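Local coordinates for protein HTH-type transcriptional regulator LysG (Mycobacterium tuberculosis, PDB 3ISP) that acts as a LysR-family DNA-binding transcription factor, probably activating expression of the exporter LysE and repressing its own gene, at residues Ile66-Leu69 with Arg70-Ala73; Ser111-Phe114 with Asp115-Asp119; Arg134-Glu138 with Gly139-Gly143; Ser275-Ile278 with Ala279-Asp283. All blocks are in the same frame, centred on the assembly; numbering follows the deposited sequence.

Contact 1 of 4, residues Ile66-Leu69 with Arg70-Ala73; sequences IPLL and RLAA
The first turns of helix 66-82, which follows the helix-turn-helix region of this LysR-type regulator, fold the side chain of Arg70 back over Pro67. The backbone supplies the regular i to i+4 bonds: Arg70 N reaches Ile66 O at 3.0 Å, Leu71 N reaches Pro67 O at 2.9 Å, and Ala72 N reaches Leu68 O at 2.9 Å, whereas Ala73 N to Leu69 O, at 3.3 Å, is weak. Arg70 sets off with CG anti to the backbone N (chi1 180°), and a bend at chi3 (73°) turns its guanidinium toward the start of the helix. There NH1 of Arg70 lies 3.8 Å from Pro67 CA, and NH2 of Arg70 lies 4.0 Å from Pro67 CB. Pro67 O sits over the centre of one guanidinium face, not in line with its N-H groups. In LysR-type regulators the linker helix commonly takes part in dimerisation, and here Arg70 NH2 forms a salt bridge with Glu85 of the second subunit while NH1 donates to Arg137 O of its own chain. Leu68 CD2 and Leu71 CD2 are in loose apolar contact at 4.5 Å. Leu69 and Ala72 pack on helix 9-20, and Leu71 on Leu78 of the second subunit.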
loop_
_atom_site.group_PDB
_atom_site.type_symbol
_atom_site.label_atom_id
_atom_site.label_comp_id
_atom_site.label_asym_id
_atom_site.label_seq_id
_atom_site.Cartn_x
_atom_site.Cartn_y
_atom_site.Cartn_z
ATOM N N ILE A 66 -17.409 -4.595 -5.450
ATOM C CA ILE A 66 -16.692 -5.216 -6.559
ATOM C C ILE A 66 -17.554 -6.249 -7.292
ATOM O O ILE A 66 -17.759 -6.137 -8.492
ATOM C CB ILE A 66 -15.340 -5.842 -6.117
ATOM C CG1 ILE A 66 -14.191 -4.843 -6.302
ATOM C CG2 ILE A 66 -15.035 -7.093 -6.921
ATOM C CD1 ILE A 66 -14.030 -3.840 -5.182
ATOM N N PRO A 67 -18.072 -7.251 -6.572
ATOM C CA PRO A 67 -18.877 -8.288 -7.226
ATOM C C PRO A 67 -20.086 -7.758 -8.016
ATOM O O PRO A 67 -20.398 -8.302 -9.070
ATOM C CB PRO A 67 -19.337 -9.153 -6.056
ATOM C CG PRO A 67 -18.282 -8.955 -5.018
ATOM C CD PRO A 67 -17.869 -7.531 -5.141
ATOM N N LEU A 68 -20.762 -6.725 -7.533
ATOM C CA LEU A 68 -21.861 -6.152 -8.303
ATOM C C LEU A 68 -21.347 -5.337 -9.491
ATOM O O LEU A 68 -22.057 -5.136 -10.467
ATOM C CB LEU A 68 -22.766 -5.284 -7.425
ATOM C CG LEU A 68 -23.218 -5.785 -6.049
ATOM C CD1 LEU A 68 -24.412 -4.954 -5.581
ATOM C CD2 LEU A 68 -23.566 -7.265 -6.048
ATOM N N LEU A 69 -20.116 -4.851 -9.397
ATOM C CA LEU A 69 -19.482 -4.162 -10.507
ATOM C C LEU A 69 -19.341 -5.122 -11.663
ATOM O O LEU A 69 -19.671 -4.806 -12.810
ATOM C CB LEU A 69 -18.097 -3.686 -10.106
ATOM C CG LEU A 69 -18.039 -2.253 -9.612
ATOM C CD1 LEU A 69 -16.624 -1.759 -9.729
ATOM C CD2 LEU A 69 -18.986 -1.401 -10.443
ATOM N N ARG A 70 -18.820 -6.300 -11.340
ATOM C CA ARG A 70 -18.691 -7.390 -12.288
ATOM C C ARG A 70 -20.070 -7.780 -12.802
ATOM O O ARG A 70 -20.287 -7.886 -14.008
ATOM C CB ARG A 70 -18.017 -8.586 -11.614
ATOM C CG ARG A 70 -17.834 -9.784 -12.512
ATOM C CD ARG A 70 -16.952 -10.841 -11.868
ATOM N NE ARG A 70 -17.654 -11.525 -10.791
ATOM C CZ ARG A 70 -17.414 -11.330 -9.499
ATOM N NH1 ARG A 70 -16.467 -10.476 -9.112
ATOM N NH2 ARG A 70 -18.115 -12.002 -8.600
ATOM N N LEU A 71 -20.997 -7.970 -11.869
ATOM C CA LEU A 71 -22.368 -8.335 -12.195
ATOM C C LEU A 71 -22.970 -7.400 -13.235
ATOM O O LEU A 71 -23.636 -7.837 -14.171
ATOM C CB LEU A 71 -23.234 -8.315 -10.938
ATOM C CG LEU A 71 -24.693 -8.710 -11.159
ATOM C CD1 LEU A 71 -24.782 -10.126 -11.705
ATOM C CD2 LEU A 71 -25.483 -8.589 -9.874
ATOM N N ALA A 72 -22.736 -6.107 -13.062
ATOM C CA ALA A 72 -23.265 -5.127 -13.988
ATOM C C ALA A 72 -22.724 -5.364 -15.402
ATOM O O ALA A 72 -23.456 -5.234 -16.391
ATOM C CB ALA A 72 -22.943 -3.714 -13.506
ATOM N N ALA A 73 -21.446 -5.723 -15.494
ATOM C CA ALA A 73 -20.787 -5.814 -16.792
ATOM C C ALA A 73 -21.060 -7.132 -17.511
ATOM O O ALA A 73 -21.140 -7.166 -18.740
ATOM C CB ALA A 73 -19.298 -5.576 -16.658
#

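Contact 2 of 4, residues Ser111-Phe114 with Asp115-Asp119; sequences SAVF and DGLGD
Val113 and Leu117 cross obliquely, each presenting one methyl branch to the other: Val113 CG1 and Leu117 CD1 are 3.6 Å apart. The first torsion places CG1 of Val113 anti to its backbone N (chi1 175°), beside the carbonyl carbon. The CG of Leu117 is roughly anti to its backbone N (chi1 -153°), and chi2 near 107°, away from a staggered value, brings CD1 to the valine methyl. Leu117 also lies beside the carbonyl of Val113, with Leu117 CB 3.2 Å and Leu117 CD1 3.3 Å from Val113 O.

Asp115 takes a different course. Its carboxylate folds back alongside Ala112, with Asp115 OD1 3.8 Å from Ala112 CA and Asp115 CB 3.5 Å from Ala112 O; this is van der Waals contact. The ring of Phe114 packs on Leu122 of strand 120-126 and on Leu235 of the third subunit.

The backbone support is modest: Asp115 N to Ala112 O and Leu117 N to Phe114 O are both weak bonds of 3.2 Å, each spanning three residues. Val113 leans on Thr284 and Ala288 of helix 276-288, and Leu117 shares Leu122 with Phe114. The whole forms the return leg between helix 103-107 and strand 120-126 in a beta-alpha-beta unit, whose strands 95-101 and 120-126 lie parallel and adjacent in the regulatory domain of the periplasmic-binding-protein type.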
loop_
_atom_site.group_PDB
_atom_site.type_symbol
_atom_site.label_atom_id
_atom_site.label_comp_id
_atom_site.label_asym_id
_atom_site.label_seq_id
_atom_site.Cartn_x
_atom_site.Cartn_y
_atom_site.Cartn_z
ATOM N N SER A 111 -0.028 -12.032 -30.018
ATOM C CA SER A 111 -0.172 -11.248 -31.231
ATOM C C SER A 111 -1.142 -11.866 -32.237
ATOM O O SER A 111 -1.879 -11.158 -32.910
ATOM C CB SER A 111 1.193 -11.097 -31.884
ATOM O OG SER A 111 1.046 -10.614 -33.199
ATOM N N ALA A 112 -1.138 -13.190 -32.339
ATOM C CA ALA A 112 -1.893 -13.889 -33.377
ATOM C C ALA A 112 -3.380 -13.643 -33.273
ATOM O O ALA A 112 -4.107 -13.809 -34.252
ATOM C CB ALA A 112 -1.604 -15.392 -33.326
ATOM N N VAL A 113 -3.830 -13.244 -32.086
ATOM C CA VAL A 113 -5.260 -13.168 -31.778
ATOM C C VAL A 113 -5.980 -12.107 -32.598
ATOM O O VAL A 113 -7.191 -12.200 -32.815
ATOM C CB VAL A 113 -5.499 -12.894 -30.274
ATOM C CG1 VAL A 113 -6.981 -12.701 -29.983
ATOM C CG2 VAL A 113 -4.930 -14.023 -29.427
ATOM N N PHE A 114 -5.234 -11.096 -33.047
ATOM C CA PHE A 114 -5.826 -10.003 -33.817
ATOM C C PHE A 114 -6.201 -10.489 -35.205
ATOM O O PHE A 114 -7.227 -10.099 -35.753
ATOM C CB PHE A 114 -4.859 -8.823 -33.947
ATOM C CG PHE A 114 -4.411 -8.246 -32.637
ATOM C CD1 PHE A 114 -5.289 -8.100 -31.590
ATOM C CD2 PHE A 114 -3.110 -7.828 -32.466
ATOM C CE1 PHE A 114 -4.869 -7.567 -30.392
ATOM C CE2 PHE A 114 -2.689 -7.288 -31.270
ATOM C CZ PHE A 114 -3.565 -7.152 -30.237
ATOM N N ASP A 115 -5.354 -11.339 -35.770
ATOM C CA ASP A 115 -5.542 -11.808 -37.135
ATOM C C ASP A 115 -6.850 -12.553 -37.273
ATOM O O ASP A 115 -7.577 -12.373 -38.248
ATOM C CB ASP A 115 -4.376 -12.701 -37.551
ATOM C CG ASP A 115 -3.055 -11.952 -37.570
ATOM O OD1 ASP A 115 -2.090 -12.421 -36.917
ATOM O OD2 ASP A 115 -2.993 -10.883 -38.225
ATOM N N GLY A 116 -7.148 -13.384 -36.281
ATOM C CA GLY A 116 -8.371 -14.156 -36.277
ATOM C C GLY A 116 -9.415 -13.494 -35.418
ATOM O O GLY A 116 -10.076 -14.142 -34.613
ATOM N N LEU A 117 -9.588 -12.195 -35.594
ATOM C CA LEU A 117 -10.526 -11.471 -34.745
ATOM C C LEU A 117 -11.590 -10.679 -35.506
ATOM O O LEU A 117 -11.320 -10.069 -36.549
ATOM C CB LEU A 117 -9.772 -10.536 -33.800
ATOM C CG LEU A 117 -10.487 -10.211 -32.491
ATOM C CD1 LEU A 117 -9.814 -10.952 -31.341
ATOM C CD2 LEU A 117 -10.454 -8.716 -32.256
ATOM N N GLY A 118 -12.796 -10.686 -34.951
ATOM C CA GLY A 118 -13.904 -9.925 -35.492
ATOM C C GLY A 118 -15.225 -10.522 -35.050
ATOM O O GLY A 118 -15.279 -11.673 -34.605
ATOM N N ASP A 119 -16.290 -9.729 -35.138
ATOM C CA ASP A 119 -16.178 -8.323 -35.493
ATOM C C ASP A 119 -16.322 -7.530 -34.198
ATOM O O ASP A 119 -17.437 -7.260 -33.750
ATOM C CB ASP A 119 -17.275 -7.939 -36.494
ATOM C CG ASP A 119 -16.782 -6.972 -37.566
ATOM O OD1 ASP A 119 -15.550 -6.896 -37.793
ATOM O OD2 ASP A 119 -17.631 -6.296 -38.190
#

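Contact 3 of 4, residues Arg134-Glu138 with Gly139-Gly143; sequences RLLRE and GVAMG
Leu135 O accepts the backbone N-H of Ala141 at 2.8 Å from Ala141 N, in a nearly straight bond (173° at the hydrogen), although the donor stands 51° out of the carbonyl plane. A second bond closes the turn one residue further along the helix: Gly139 N donates to Leu136 O at 3.1 Å, again from above the carbonyl plane. Gly139, the first residue to leave helical backbone angles after helix 129-137, has positive phi, as is common at the C' position.

Apolar groups fill in round this polar frame. Leu135 meets Val140 through its CD2 branch, 3.7 Å from Val140 CG1, and Leu135 CB lies 4.0 Å from Ala141 CB. The CD2 branch of Leu136 lies 3.8 Å from Ala141 CB and 3.6 Å from Gly143 N. At the helix end, within residues 134-138, Glu138 OE2 pairs with Arg134 NE at 3.0 Å, but the oxygen is well out of the guanidinium plane, so the attraction is between charges alone.

The chemistry implies that two carbonyls of the last helical turn, which lack the usual i+4 helical donors, are satisfied by the turn that leads into strand 143-146.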
loop_
_atom_site.group_PDB
_atom_site.type_symbol
_atom_site.label_atom_id
_atom_site.label_comp_id
_atom_site.label_asym_id
_atom_site.label_seq_id
_atom_site.Cartn_x
_atom_site.Cartn_y
_atom_site.Cartn_z
ATOM N N ARG A 134 -7.491 -8.453 -10.615
ATOM C CA ARG A 134 -8.336 -7.352 -10.154
ATOM C C ARG A 134 -9.347 -6.954 -11.226
ATOM O O ARG A 134 -10.546 -6.863 -10.964
ATOM C CB ARG A 134 -7.502 -6.130 -9.752
ATOM C CG ARG A 134 -8.341 -5.012 -9.124
ATOM C CD ARG A 134 -7.576 -3.703 -8.971
ATOM N NE ARG A 134 -8.141 -2.859 -7.914
ATOM C CZ ARG A 134 -8.002 -1.534 -7.848
ATOM N NH1 ARG A 134 -7.328 -0.883 -8.790
ATOM N NH2 ARG A 134 -8.550 -0.856 -6.845
ATOM N N LEU A 135 -8.850 -6.715 -12.434
ATOM C CA LEU A 135 -9.687 -6.308 -13.553
ATOM C C LEU A 135 -10.739 -7.367 -13.895
ATOM O O LEU A 135 -11.807 -7.051 -14.426
ATOM C CB LEU A 135 -8.817 -5.996 -14.771
ATOM C CG LEU A 135 -7.693 -4.986 -14.530
ATOM C CD1 LEU A 135 -6.758 -4.899 -15.727
ATOM C CD2 LEU A 135 -8.264 -3.617 -14.199
ATOM N N LEU A 136 -10.441 -8.625 -13.601
ATOM C CA LEU A 136 -11.437 -9.671 -13.783
ATOM C C LEU A 136 -12.519 -9.575 -12.715
ATOM O O LEU A 136 -13.701 -9.532 -13.033
ATOM C CB LEU A 136 -10.801 -11.056 -13.762
ATOM C CG LEU A 136 -10.037 -11.469 -15.011
ATOM C CD1 LEU A 136 -9.728 -12.954 -14.937
ATOM C CD2 LEU A 136 -10.849 -11.152 -16.252
ATOM N N ARG A 137 -12.112 -9.551 -11.452
ATOM C CA ARG A 137 -13.055 -9.375 -10.363
ATOM C C ARG A 137 -13.960 -8.173 -10.588
ATOM O O ARG A 137 -15.164 -8.250 -10.360
ATOM C CB ARG A 137 -12.320 -9.212 -9.035
ATOM C CG ARG A 137 -11.921 -10.521 -8.383
ATOM C CD ARG A 137 -11.416 -10.310 -6.972
ATOM N NE ARG A 137 -10.436 -9.227 -6.909
ATOM C CZ ARG A 137 -9.123 -9.390 -7.052
ATOM N NH1 ARG A 137 -8.617 -10.604 -7.268
ATOM N NH2 ARG A 137 -8.318 -8.337 -6.980
ATOM N N GLU A 138 -13.381 -7.069 -11.043
ATOM C CA GLU A 138 -14.105 -5.804 -11.148
ATOM C C GLU A 138 -14.951 -5.657 -12.428
ATOM O O GLU A 138 -15.526 -4.589 -12.689
ATOM C CB GLU A 138 -13.127 -4.619 -11.018
ATOM C CG GLU A 138 -12.523 -4.427 -9.621
ATOM C CD GLU A 138 -11.656 -3.170 -9.510
ATOM O OE1 GLU A 138 -11.498 -2.463 -10.534
ATOM O OE2 GLU A 138 -11.134 -2.892 -8.399
ATOM N N GLY A 139 -15.013 -6.721 -13.225
ATOM C CA GLY A 139 -15.769 -6.716 -14.466
ATOM C C GLY A 139 -15.117 -5.892 -15.555
ATOM O O GLY A 139 -15.622 -5.823 -16.676
ATOM N N VAL A 140 -13.993 -5.264 -15.232
ATOM C CA VAL A 140 -13.280 -4.434 -16.197
ATOM C C VAL A 140 -12.823 -5.255 -17.396
ATOM O O VAL A 140 -12.967 -4.821 -18.540
ATOM C CB VAL A 140 -12.074 -3.705 -15.556
ATOM C CG1 VAL A 140 -11.056 -3.287 -16.614
ATOM C CG2 VAL A 140 -12.547 -2.507 -14.761
ATOM N N ALA A 141 -12.281 -6.441 -17.135
ATOM C CA ALA A 141 -11.867 -7.346 -18.206
ATOM C C ALA A 141 -12.798 -8.545 -18.284
ATOM O O ALA A 141 -13.191 -9.095 -17.256
ATOM C CB ALA A 141 -10.450 -7.805 -17.982
ATOM N N MET A 142 -13.151 -8.947 -19.505
ATOM C CA MET A 142 -13.998 -10.126 -19.700
ATOM C C MET A 142 -13.157 -11.372 -19.965
ATOM O O MET A 142 -13.673 -12.403 -20.404
ATOM C CB MET A 142 -15.070 -9.913 -20.795
ATOM C CG MET A 142 -14.799 -8.800 -21.812
ATOM S SD MET A 142 -15.703 -7.233 -21.587
ATOM C CE MET A 142 -14.739 -6.441 -20.323
ATOM N N GLY A 143 -11.860 -11.267 -19.680
ATOM C CA GLY A 143 -10.935 -12.373 -19.838
ATOM C C GLY A 143 -9.495 -11.920 -19.741
ATOM O O GLY A 143 -9.195 -10.772 -20.065
#

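Contact 4 of 4, residues Ser275-Ile278 with Ala279-Asp283; sequences SPII and ARITD
Ile278 O, in the first turn of helix 276-288, takes two hydrogen bonds from Thr282: Thr282 N approaches it at 2.7 Å nearly along the C=O axis, whereas Thr282 OG1, at 3.1 Å from Ile278 O, donates from above the carbonyl plane. The Thr282 hydroxyl stands beside its own backbone N (chi1 -60°), the placement that lets it bend back to this carbonyl; OG1 also bonds to Trp268 NE1. Elsewhere along the backbone, Ala279 N bonds to Ser275 O at 3.0 Å, Arg280 N to Pro276 O at 3.1 Å and Ile281 N to Ile277 O at 2.9 Å. Ser275 is the N-cap, its OG accepting weakly from Ile278 N.

Arg280 bends at chi3 (-30°) and lays its guanidinium back over the first turn. Pro276 O lies over one face, offset toward the rim, and Arg280 NH1 comes 3.4 Å from Ile277 CA and 3.7 Å from Ile277 CG1.

Apolar contact is looser, with Ile277 CG2 at 4.2 Å from Ile281 CG1.

Helix 66-82 meets the start of this helix: Glu81 accepts from Ser275 OG and Ile277 N, and Leu77 packs against Ser275, Ile277 and Ile278. Further along, strand 255-271 lies alongside, its Trp268 meeting Ile281 and its Cys270 meeting Ile278 and Thr282.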
loop_
_atom_site.group_PDB
_atom_site.type_symbol
_atom_site.label_atom_id
_atom_site.label_comp_id
_atom_site.label_asym_id
_atom_site.label_seq_id
_atom_site.Cartn_x
_atom_site.Cartn_y
_atom_site.Cartn_z
ATOM N N SER A 275 -21.818 -17.143 -23.780
ATOM C CA SER A 275 -21.655 -15.999 -24.652
ATOM C C SER A 275 -20.977 -16.423 -25.935
ATOM O O SER A 275 -19.847 -16.889 -25.925
ATOM C CB SER A 275 -20.836 -14.913 -23.963
ATOM O OG SER A 275 -20.803 -13.738 -24.745
ATOM N N PRO A 276 -21.686 -16.296 -27.049
ATOM C CA PRO A 276 -21.024 -16.562 -28.322
ATOM C C PRO A 276 -19.749 -15.723 -28.478
ATOM O O PRO A 276 -18.763 -16.233 -29.008
ATOM C CB PRO A 276 -22.090 -16.179 -29.347
ATOM C CG PRO A 276 -23.376 -16.469 -28.634
ATOM C CD PRO A 276 -23.136 -16.093 -27.198
ATOM N N ILE A 277 -19.742 -14.479 -28.007
ATOM C CA ILE A 277 -18.524 -13.674 -28.124
ATOM C C ILE A 277 -17.401 -14.224 -27.249
ATOM O O ILE A 277 -16.275 -14.363 -27.710
ATOM C CB ILE A 277 -18.736 -12.176 -27.824
ATOM C CG1 ILE A 277 -19.856 -11.601 -28.681
ATOM C CG2 ILE A 277 -17.487 -11.398 -28.154
ATOM C CD1 ILE A 277 -20.287 -10.207 -28.254
ATOM N N ILE A 278 -17.698 -14.543 -25.996
ATOM C CA ILE A 278 -16.681 -15.136 -25.125
ATOM C C ILE A 278 -16.077 -16.433 -25.693
ATOM O O ILE A 278 -14.874 -16.514 -25.934
ATOM C CB ILE A 278 -17.212 -15.405 -23.709
ATOM C CG1 ILE A 278 -17.697 -14.101 -23.077
ATOM C CG2 ILE A 278 -16.132 -16.044 -22.855
ATOM C CD1 ILE A 278 -16.773 -12.938 -23.308
ATOM N N ALA A 279 -16.907 -17.444 -25.902
ATOM C CA ALA A 279 -16.435 -18.694 -26.483
ATOM C C ALA A 279 -15.555 -18.450 -27.712
ATOM O O ALA A 279 -14.493 -19.061 -27.857
ATOM C CB ALA A 279 -17.609 -19.605 -26.825
ATOM N N ARG A 280 -15.992 -17.558 -28.597
ATOM C CA ARG A 280 -15.210 -17.243 -29.787
ATOM C C ARG A 280 -13.834 -16.678 -29.446
ATOM O O ARG A 280 -12.827 -17.156 -29.960
ATOM C CB ARG A 280 -15.964 -16.278 -30.696
ATOM C CG ARG A 280 -15.124 -15.715 -31.820
ATOM C CD ARG A 280 -15.929 -14.740 -32.650
ATOM N NE ARG A 280 -17.349 -15.099 -32.658
ATOM C CZ ARG A 280 -18.307 -14.371 -32.089
ATOM N NH1 ARG A 280 -17.992 -13.228 -31.471
ATOM N NH2 ARG A 280 -19.574 -14.780 -32.142
ATOM N N ILE A 281 -13.794 -15.653 -28.596
ATOM C CA ILE A 281 -12.529 -15.103 -28.125
ATOM C C ILE A 281 -11.676 -16.217 -27.512
ATOM O O ILE A 281 -10.492 -16.330 -27.809
ATOM C CB ILE A 281 -12.746 -13.980 -27.087
ATOM C CG1 ILE A 281 -13.538 -12.826 -27.700
ATOM C CG2 ILE A 281 -11.422 -13.442 -26.572
ATOM C CD1 ILE A 281 -12.681 -11.778 -28.344
ATOM N N THR A 282 -12.288 -17.049 -26.674
ATOM C CA THR A 282 -11.589 -18.158 -26.032
ATOM C C THR A 282 -10.950 -19.098 -27.050
ATOM O O THR A 282 -9.811 -19.521 -26.879
ATOM C CB THR A 282 -12.519 -18.961 -25.100
ATOM O OG1 THR A 282 -13.023 -18.098 -24.080
ATOM C CG2 THR A 282 -11.764 -20.096 -24.432
ATOM N N ASP A 283 -11.681 -19.420 -28.109
ATOM C CA ASP A 283 -11.140 -20.285 -29.147
ATOM C C ASP A 283 -9.903 -19.681 -29.741
ATOM O O ASP A 283 -8.901 -20.361 -29.941
ATOM C CB ASP A 283 -12.153 -20.531 -30.262
ATOM C CG ASP A 283 -13.110 -21.639 -29.927
ATOM O OD1 ASP A 283 -12.839 -22.355 -28.931
ATOM O OD2 ASP A 283 -14.129 -21.788 -30.645
#

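Contacts 1 and 3 are the closest pair, their centres about 9 Å apart. Here the linker helix meets the end of helix 129-137: besides the Arg70 bond, Ile66 CG2 lies 3.6 Å from Arg137 O and Ala73 CB lies 3.7 Å from Gly139 O. Contacts 2 and 4, with centres about 12 Å apart, touch through Gly118 O and Arg280 CD at 3.7 Å and through Leu117 CD1 and Ile281 CD1 at 4.2 Å. Contacts 3 and 4 meet at Met142 O and Ile278 CD1, 4.3 Å apart. Contact 1 does not touch contact 4, but helix 66-82 continues to Leu77 and Glu81, so it touches the regulatory domain at two places, the end of helix 129-137 and the start of helix 276-288. Contacts 1 and 2 lie farthest apart, centres about 27 Å distant.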